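Local coordinates for acetylated cis-Golgi protein, involved in ER-to-Golgi transport (Saccharomyces cerevisiae, PDB 6G8Y) that probably takes part in ER-to-Golgi transport and Golgi organisation as the yeast relative of GRASP65, using PDZ domains to bind partner proteins such as golgins, at residues R17-D22 with F32-G37; T71-I76 with F84-I89. All blocks are in the same frame, centred on the assembly; numbering follows the deposited sequence.

Contact 1: residues R17-D22 with F32-G37; sequences RIVWVD and FDYIVG
V19 and Y34 face each other as an antiparallel non-hydrogen-bonded pair, their CA atoms 4.4 Å apart, where the short strand at V19-W20 joins the strand D33-G37 of a GRASP-family PDZ domain. Two backbone bonds flank the pair: W20 N donates to D33 O (2.8 Å), almost straight at 171°, and I35 N donates to I18 O. Next to the I18-I35 bond a water bridges the backbones, accepting from I18 N and donating to I35 O at 2.8 Å. I35 points toward the 17-22 segment and carries most of the apolar contact. With CG1 beside its own backbone N (chi1 -55°), it lays CG1 against I18 CG2 at 3.7 Å, while CD1 reaches the CB of W20. Cutting this side chain back to an alanine is likely to open a gap beside I18 CG2 and leave W20 CB resting on I76 alone of the two isoleucines. The W20 indole leads away from the 32-37 segment, to I76, R85 and E87. The V19 and Y34 side chains start apart but then run side by side, V19 CG1 3.8 Å from Y34 CD1. Farther along that ring, R17 CB sits at the edge by CE1, 4.2 Å away, while the guanidinium leads off to L10 O and S53.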
loop_
_atom_site.group_PDB
_atom_site.type_symbol
_atom_site.label_atom_id
_atom_site.label_comp_id
_atom_site.label_asym_id
_atom_site.label_seq_id
_atom_site.Cartn_x
_atom_site.Cartn_y
_atom_site.Cartn_z
ATOM N N ARG A 17 0.807 -3.757 7.478
ATOM C CA ARG A 17 0.704 -3.381 6.061
ATOM C C ARG A 17 -0.661 -2.751 5.782
ATOM O O ARG A 17 -1.567 -2.854 6.575
ATOM C CB ARG A 17 0.932 -4.603 5.163
ATOM C CG ARG A 17 2.367 -5.170 5.229
ATOM C CD ARG A 17 3.434 -4.197 4.761
ATOM N NE ARG A 17 4.765 -4.809 4.780
ATOM C CZ ARG A 17 5.590 -4.833 5.825
ATOM N NH1 ARG A 17 5.292 -4.250 6.986
ATOM N NH2 ARG A 17 6.769 -5.439 5.697
ATOM N N ILE A 18 -0.780 -2.055 4.669
ATOM C CA ILE A 18 -2.025 -1.459 4.228
ATOM C C ILE A 18 -2.539 -2.304 3.066
ATOM O O ILE A 18 -1.761 -2.725 2.183
ATOM C CB ILE A 18 -1.813 0.007 3.817
ATOM C CG1 ILE A 18 -1.082 0.750 4.946
ATOM C CG2 ILE A 18 -3.154 0.672 3.485
ATOM C CD1 ILE A 18 -0.641 2.160 4.650
ATOM N N VAL A 19 -3.837 -2.587 3.081
ATOM C CA VAL A 19 -4.481 -3.362 2.014
ATOM C C VAL A 19 -5.665 -2.610 1.417
ATOM O O VAL A 19 -6.185 -1.697 2.061
ATOM C CB VAL A 19 -4.939 -4.747 2.526
ATOM C CG1 VAL A 19 -3.712 -5.529 3.007
ATOM C CG2 VAL A 19 -5.991 -4.626 3.629
ATOM N N TRP A 20 -6.085 -3.010 0.215
ATOM C CA TRP A 20 -7.275 -2.501 -0.467
ATOM C C TRP A 20 -8.356 -3.559 -0.347
ATOM O O TRP A 20 -8.151 -4.682 -0.804
ATOM C CB TRP A 20 -6.963 -2.278 -1.956
ATOM C CG TRP A 20 -8.113 -1.804 -2.757
ATOM C CD1 TRP A 20 -9.061 -2.569 -3.347
ATOM C CD2 TRP A 20 -8.430 -0.450 -3.063
ATOM N NE1 TRP A 20 -9.955 -1.777 -4.003
ATOM C CE2 TRP A 20 -9.613 -0.466 -3.828
ATOM C CE3 TRP A 20 -7.863 0.773 -2.726
ATOM C CZ2 TRP A 20 -10.207 0.693 -4.295
ATOM C CZ3 TRP A 20 -8.452 1.927 -3.189
ATOM C CH2 TRP A 20 -9.618 1.879 -3.955
ATOM N N VAL A 21 -9.508 -3.219 0.203
ATOM C CA VAL A 21 -10.584 -4.193 0.410
ATOM C C VAL A 21 -11.790 -3.704 -0.347
ATOM O O VAL A 21 -12.167 -2.551 -0.244
ATOM C CB VAL A 21 -10.917 -4.392 1.905
ATOM C CG1 VAL A 21 -9.723 -4.895 2.684
ATOM C CG2 VAL A 21 -11.434 -3.113 2.562
ATOM N N ASP A 22 -12.395 -4.568 -1.141
ATOM C CA ASP A 22 -13.605 -4.168 -1.826
ATOM C C ASP A 22 -14.775 -4.606 -0.959
ATOM O O ASP A 22 -14.607 -5.202 0.113
ATOM C CB ASP A 22 -13.622 -4.681 -3.281
ATOM C CG ASP A 22 -14.058 -6.122 -3.413
ATOM O OD1 ASP A 22 -13.866 -6.909 -2.474
ATOM O OD2 ASP A 22 -14.600 -6.471 -4.483
ATOM N N PHE A 32 -6.384 -10.736 -2.337
ATOM C CA PHE A 32 -5.510 -10.148 -1.304
ATOM C C PHE A 32 -4.652 -9.051 -1.906
ATOM O O PHE A 32 -3.556 -9.287 -2.402
ATOM C CB PHE A 32 -4.692 -11.257 -0.667
ATOM C CG PHE A 32 -5.546 -12.359 -0.135
ATOM C CD1 PHE A 32 -6.297 -12.162 1.013
ATOM C CD2 PHE A 32 -5.669 -13.567 -0.828
ATOM C CE1 PHE A 32 -7.128 -13.163 1.495
ATOM C CE2 PHE A 32 -6.490 -14.576 -0.347
ATOM C CZ PHE A 32 -7.221 -14.374 0.813
ATOM N N ASP A 33 -5.201 -7.847 -1.881
ATOM C CA ASP A 33 -4.675 -6.707 -2.620
ATOM C C ASP A 33 -3.885 -5.837 -1.642
ATOM O O ASP A 33 -4.462 -5.085 -0.858
ATOM C CB ASP A 33 -5.819 -5.908 -3.236
ATOM C CG ASP A 33 -6.470 -6.603 -4.431
ATOM O OD1 ASP A 33 -5.813 -7.412 -5.104
ATOM O OD2 ASP A 33 -7.653 -6.295 -4.719
ATOM N N TYR A 34 -2.562 -5.943 -1.694
ATOM C CA TYR A 34 -1.699 -5.143 -0.826
ATOM C C TYR A 34 -1.453 -3.791 -1.481
ATOM O O TYR A 34 -1.250 -3.709 -2.692
ATOM C CB TYR A 34 -0.344 -5.819 -0.645
ATOM C CG TYR A 34 -0.361 -6.935 0.339
ATOM C CD1 TYR A 34 -0.310 -6.661 1.707
ATOM C CD2 TYR A 34 -0.380 -8.257 -0.078
ATOM C CE1 TYR A 34 -0.288 -7.671 2.640
ATOM C CE2 TYR A 34 -0.370 -9.291 0.857
ATOM C CZ TYR A 34 -0.318 -8.982 2.214
ATOM O OH TYR A 34 -0.294 -9.972 3.162
ATOM N N ILE A 35 -1.464 -2.731 -0.668
ATOM C CA ILE A 35 -0.971 -1.439 -1.124
ATOM C C ILE A 35 0.542 -1.470 -1.088
ATOM O O ILE A 35 1.143 -1.626 -0.028
ATOM C CB ILE A 35 -1.434 -0.274 -0.231
ATOM C CG1 ILE A 35 -2.942 -0.242 -0.083
ATOM C CG2 ILE A 35 -0.922 1.041 -0.781
ATOM C CD1 ILE A 35 -3.661 -0.426 -1.369
ATOM N N VAL A 36 1.143 -1.307 -2.258
ATOM C CA VAL A 36 2.602 -1.271 -2.379
ATOM C C VAL A 36 3.161 0.121 -2.668
ATOM O O VAL A 36 4.359 0.363 -2.512
ATOM C CB VAL A 36 3.100 -2.329 -3.395
ATOM C CG1 VAL A 36 2.774 -3.721 -2.870
ATOM C CG2 VAL A 36 2.531 -2.129 -4.785
ATOM N N GLY A 37 2.304 1.053 -3.071
ATOM C CA GLY A 37 2.755 2.395 -3.321
ATOM C C GLY A 37 1.618 3.392 -3.277
ATOM O O GLY A 37 0.443 3.034 -3.390
HETATM O O HOH W 1 1.366 -1.813 2.772
#

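Contact 2: residues T71-I76 with F84-I89; sequences TLKVNI and FRDEYI
With CG opposite the backbone N (chi1 -171°), K73 runs alongside the Y88 ring, while D86, its CG beside the backbone N (chi1 -63°), leans across to meet both K73 and N75. K73 CG lies 3.7 Å from Y88 CE1, T71 CG2 meets the edge of the same ring, and the lysine chain then carries its CE to D86 OD2. The ammonium's main partner is the carboxylate of D40, the salt bridge from K73 NZ to D86 OD2 being long at 4.0 Å. N75 ND2 donates to D86 OD1 (2.9 Å) from above the carboxylate plane, the amide and carboxylate being turned 71° apart; D40 also accepts from this nitrogen. These groups decorate one face of an antiparallel beta hairpin, the last two strands of the PDZ domain, whose ladder is bonded in both directions at L72-I89, V74-E87 and I76-R85. On the reverse face, I76 CD1 presses on E87 CG and also lies over one face of the R85 guanidinium. R85 grips E87 side-on, NE and NH2 both donating to OE2, with NE at 2.8 Å. Farther along this face, V74 CG2 packs 3.8 Å from I89 CG2.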
loop_
_atom_site.group_PDB
_atom_site.type_symbol
_atom_site.label_atom_id
_atom_site.label_comp_id
_atom_site.label_asym_id
_atom_site.label_seq_id
_atom_site.Cartn_x
_atom_site.Cartn_y
_atom_site.Cartn_z
ATOM N N THR A 71 -7.689 13.262 -6.543
ATOM C CA THR A 71 -7.572 11.834 -6.569
ATOM C C THR A 71 -6.164 11.426 -6.214
ATOM O O THR A 71 -5.182 11.968 -6.741
ATOM C CB THR A 71 -7.889 11.329 -8.000
ATOM O OG1 THR A 71 -9.185 11.826 -8.326
ATOM C CG2 THR A 71 -7.820 9.837 -8.008
ATOM N N LEU A 72 -6.053 10.418 -5.342
ATOM C CA LEU A 72 -4.760 9.764 -5.081
ATOM C C LEU A 72 -4.727 8.435 -5.835
ATOM O O LEU A 72 -5.681 7.626 -5.723
ATOM C CB LEU A 72 -4.603 9.500 -3.577
ATOM C CG LEU A 72 -3.372 8.705 -3.134
ATOM C CD1 LEU A 72 -2.117 9.501 -3.368
ATOM C CD2 LEU A 72 -3.473 8.286 -1.668
ATOM N N LYS A 73 -3.614 8.200 -6.523
ATOM C CA LYS A 73 -3.311 6.932 -7.161
ATOM C C LYS A 73 -2.682 5.999 -6.150
ATOM O O LYS A 73 -1.686 6.326 -5.513
ATOM C CB LYS A 73 -2.362 7.161 -8.323
ATOM C CG LYS A 73 -2.106 5.979 -9.220
ATOM C CD LYS A 73 -1.471 6.540 -10.503
ATOM C CE LYS A 73 -0.507 5.612 -11.133
ATOM N NZ LYS A 73 0.377 6.397 -12.032
ATOM N N VAL A 74 -3.284 4.826 -6.012
ATOM C CA VAL A 74 -2.874 3.793 -5.068
ATOM C C VAL A 74 -2.356 2.627 -5.899
ATOM O O VAL A 74 -3.089 2.078 -6.737
ATOM C CB VAL A 74 -4.081 3.359 -4.211
ATOM C CG1 VAL A 74 -3.705 2.284 -3.205
ATOM C CG2 VAL A 74 -4.660 4.593 -3.517
ATOM N N ASN A 75 -1.106 2.253 -5.670
ATOM C CA ASN A 75 -0.468 1.142 -6.368
ATOM C C ASN A 75 -0.693 -0.144 -5.622
ATOM O O ASN A 75 -0.314 -0.252 -4.447
ATOM C CB ASN A 75 1.034 1.384 -6.549
ATOM C CG ASN A 75 1.336 2.744 -7.151
ATOM O OD1 ASN A 75 1.883 3.596 -6.485
ATOM N ND2 ASN A 75 0.970 2.955 -8.433
ATOM N N ILE A 76 -1.278 -1.132 -6.313
ATOM C CA ILE A 76 -1.662 -2.385 -5.694
ATOM C C ILE A 76 -0.885 -3.543 -6.279
ATOM O O ILE A 76 -0.587 -3.547 -7.465
ATOM C CB ILE A 76 -3.175 -2.588 -5.855
ATOM C CG1 ILE A 76 -3.879 -1.575 -4.922
ATOM C CG2 ILE A 76 -3.605 -4.017 -5.545
ATOM C CD1 ILE A 76 -5.358 -1.546 -5.098
ATOM N N PHE A 84 0.262 -6.207 -10.768
ATOM C CA PHE A 84 0.103 -4.819 -10.308
ATOM C C PHE A 84 -1.060 -4.139 -11.005
ATOM O O PHE A 84 -1.287 -4.361 -12.188
ATOM C CB PHE A 84 1.344 -3.999 -10.629
ATOM C CG PHE A 84 2.589 -4.456 -9.929
ATOM C CD1 PHE A 84 3.436 -5.406 -10.512
ATOM C CD2 PHE A 84 2.938 -3.926 -8.684
ATOM C CE1 PHE A 84 4.599 -5.803 -9.870
ATOM C CE2 PHE A 84 4.112 -4.317 -8.049
ATOM C CZ PHE A 84 4.932 -5.273 -8.633
ATOM N N ARG A 85 -1.787 -3.288 -10.283
ATOM C CA ARG A 85 -2.726 -2.366 -10.920
ATOM C C ARG A 85 -2.794 -1.090 -10.101
ATOM O O ARG A 85 -2.297 -1.039 -8.971
ATOM C CB ARG A 85 -4.138 -2.943 -11.036
ATOM C CG ARG A 85 -4.858 -3.168 -9.705
ATOM C CD ARG A 85 -6.279 -3.678 -9.927
ATOM N NE ARG A 85 -7.067 -3.579 -8.698
ATOM C CZ ARG A 85 -7.029 -4.429 -7.667
ATOM N NH1 ARG A 85 -6.240 -5.508 -7.683
ATOM N NH2 ARG A 85 -7.773 -4.170 -6.602
ATOM N N ASP A 86 -3.451 -0.090 -10.664
ATOM C CA ASP A 86 -3.645 1.170 -9.976
ATOM C C ASP A 86 -5.105 1.369 -9.686
ATOM O O ASP A 86 -5.949 1.196 -10.566
ATOM C CB ASP A 86 -3.202 2.345 -10.831
ATOM C CG ASP A 86 -1.740 2.323 -11.157
ATOM O OD1 ASP A 86 -0.926 1.814 -10.367
ATOM O OD2 ASP A 86 -1.404 2.837 -12.244
ATOM N N GLU A 87 -5.413 1.718 -8.446
ATOM C CA GLU A 87 -6.741 2.198 -8.085
ATOM C C GLU A 87 -6.657 3.688 -7.789
ATOM O O GLU A 87 -5.562 4.219 -7.601
ATOM C CB GLU A 87 -7.287 1.444 -6.862
ATOM C CG GLU A 87 -7.537 -0.059 -7.044
ATOM C CD GLU A 87 -8.805 -0.448 -7.800
ATOM O OE1 GLU A 87 -9.628 0.399 -8.168
ATOM O OE2 GLU A 87 -8.974 -1.669 -8.015
ATOM N N TYR A 88 -7.810 4.338 -7.742
ATOM C CA TYR A 88 -7.908 5.778 -7.539
ATOM C C TYR A 88 -8.911 6.039 -6.451
ATOM O O TYR A 88 -9.992 5.456 -6.451
ATOM C CB TYR A 88 -8.327 6.456 -8.840
ATOM C CG TYR A 88 -7.246 6.391 -9.861
ATOM C CD1 TYR A 88 -6.196 7.312 -9.868
ATOM C CD2 TYR A 88 -7.222 5.380 -10.797
ATOM C CE1 TYR A 88 -5.181 7.234 -10.795
ATOM C CE2 TYR A 88 -6.203 5.284 -11.727
ATOM C CZ TYR A 88 -5.194 6.229 -11.728
ATOM O OH TYR A 88 -4.164 6.153 -12.645
ATOM N N ILE A 89 -8.562 6.909 -5.515
ATOM C CA ILE A 89 -9.492 7.215 -4.424
ATOM C C ILE A 89 -9.561 8.716 -4.217
ATOM O O ILE A 89 -8.535 9.407 -4.269
ATOM C CB ILE A 89 -9.132 6.465 -3.131
ATOM C CG1 ILE A 89 -10.133 6.752 -1.998
ATOM C CG2 ILE A 89 -7.706 6.748 -2.709
ATOM C CD1 ILE A 89 -9.582 6.485 -0.616
#

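Contact 1 closes before contact 2 opens along the chain, and their centres lie about 10 Å apart in one curled antiparallel sheet. Strands 33-38 and 71-78 are neighbours in it, so the short strand 19-20 and strand 83-90 are attached through this central pair. The seam is probably hydrogen-bonded from V36 N to N75 O (2.8 Å), where V36 and G37 together face N75 in a classic beta bulge. Side chains also cross it: D33 OD2 forms a salt bridge with R85 NH2, I35 CD1 packs on V74 CG1, and W20 CB on I76 CD1. W20 thus packs the short strand on the hairpin, while D33 and I35 join strand 33-38 to it, uniting early and late parts of the chain in a single PDZ domain.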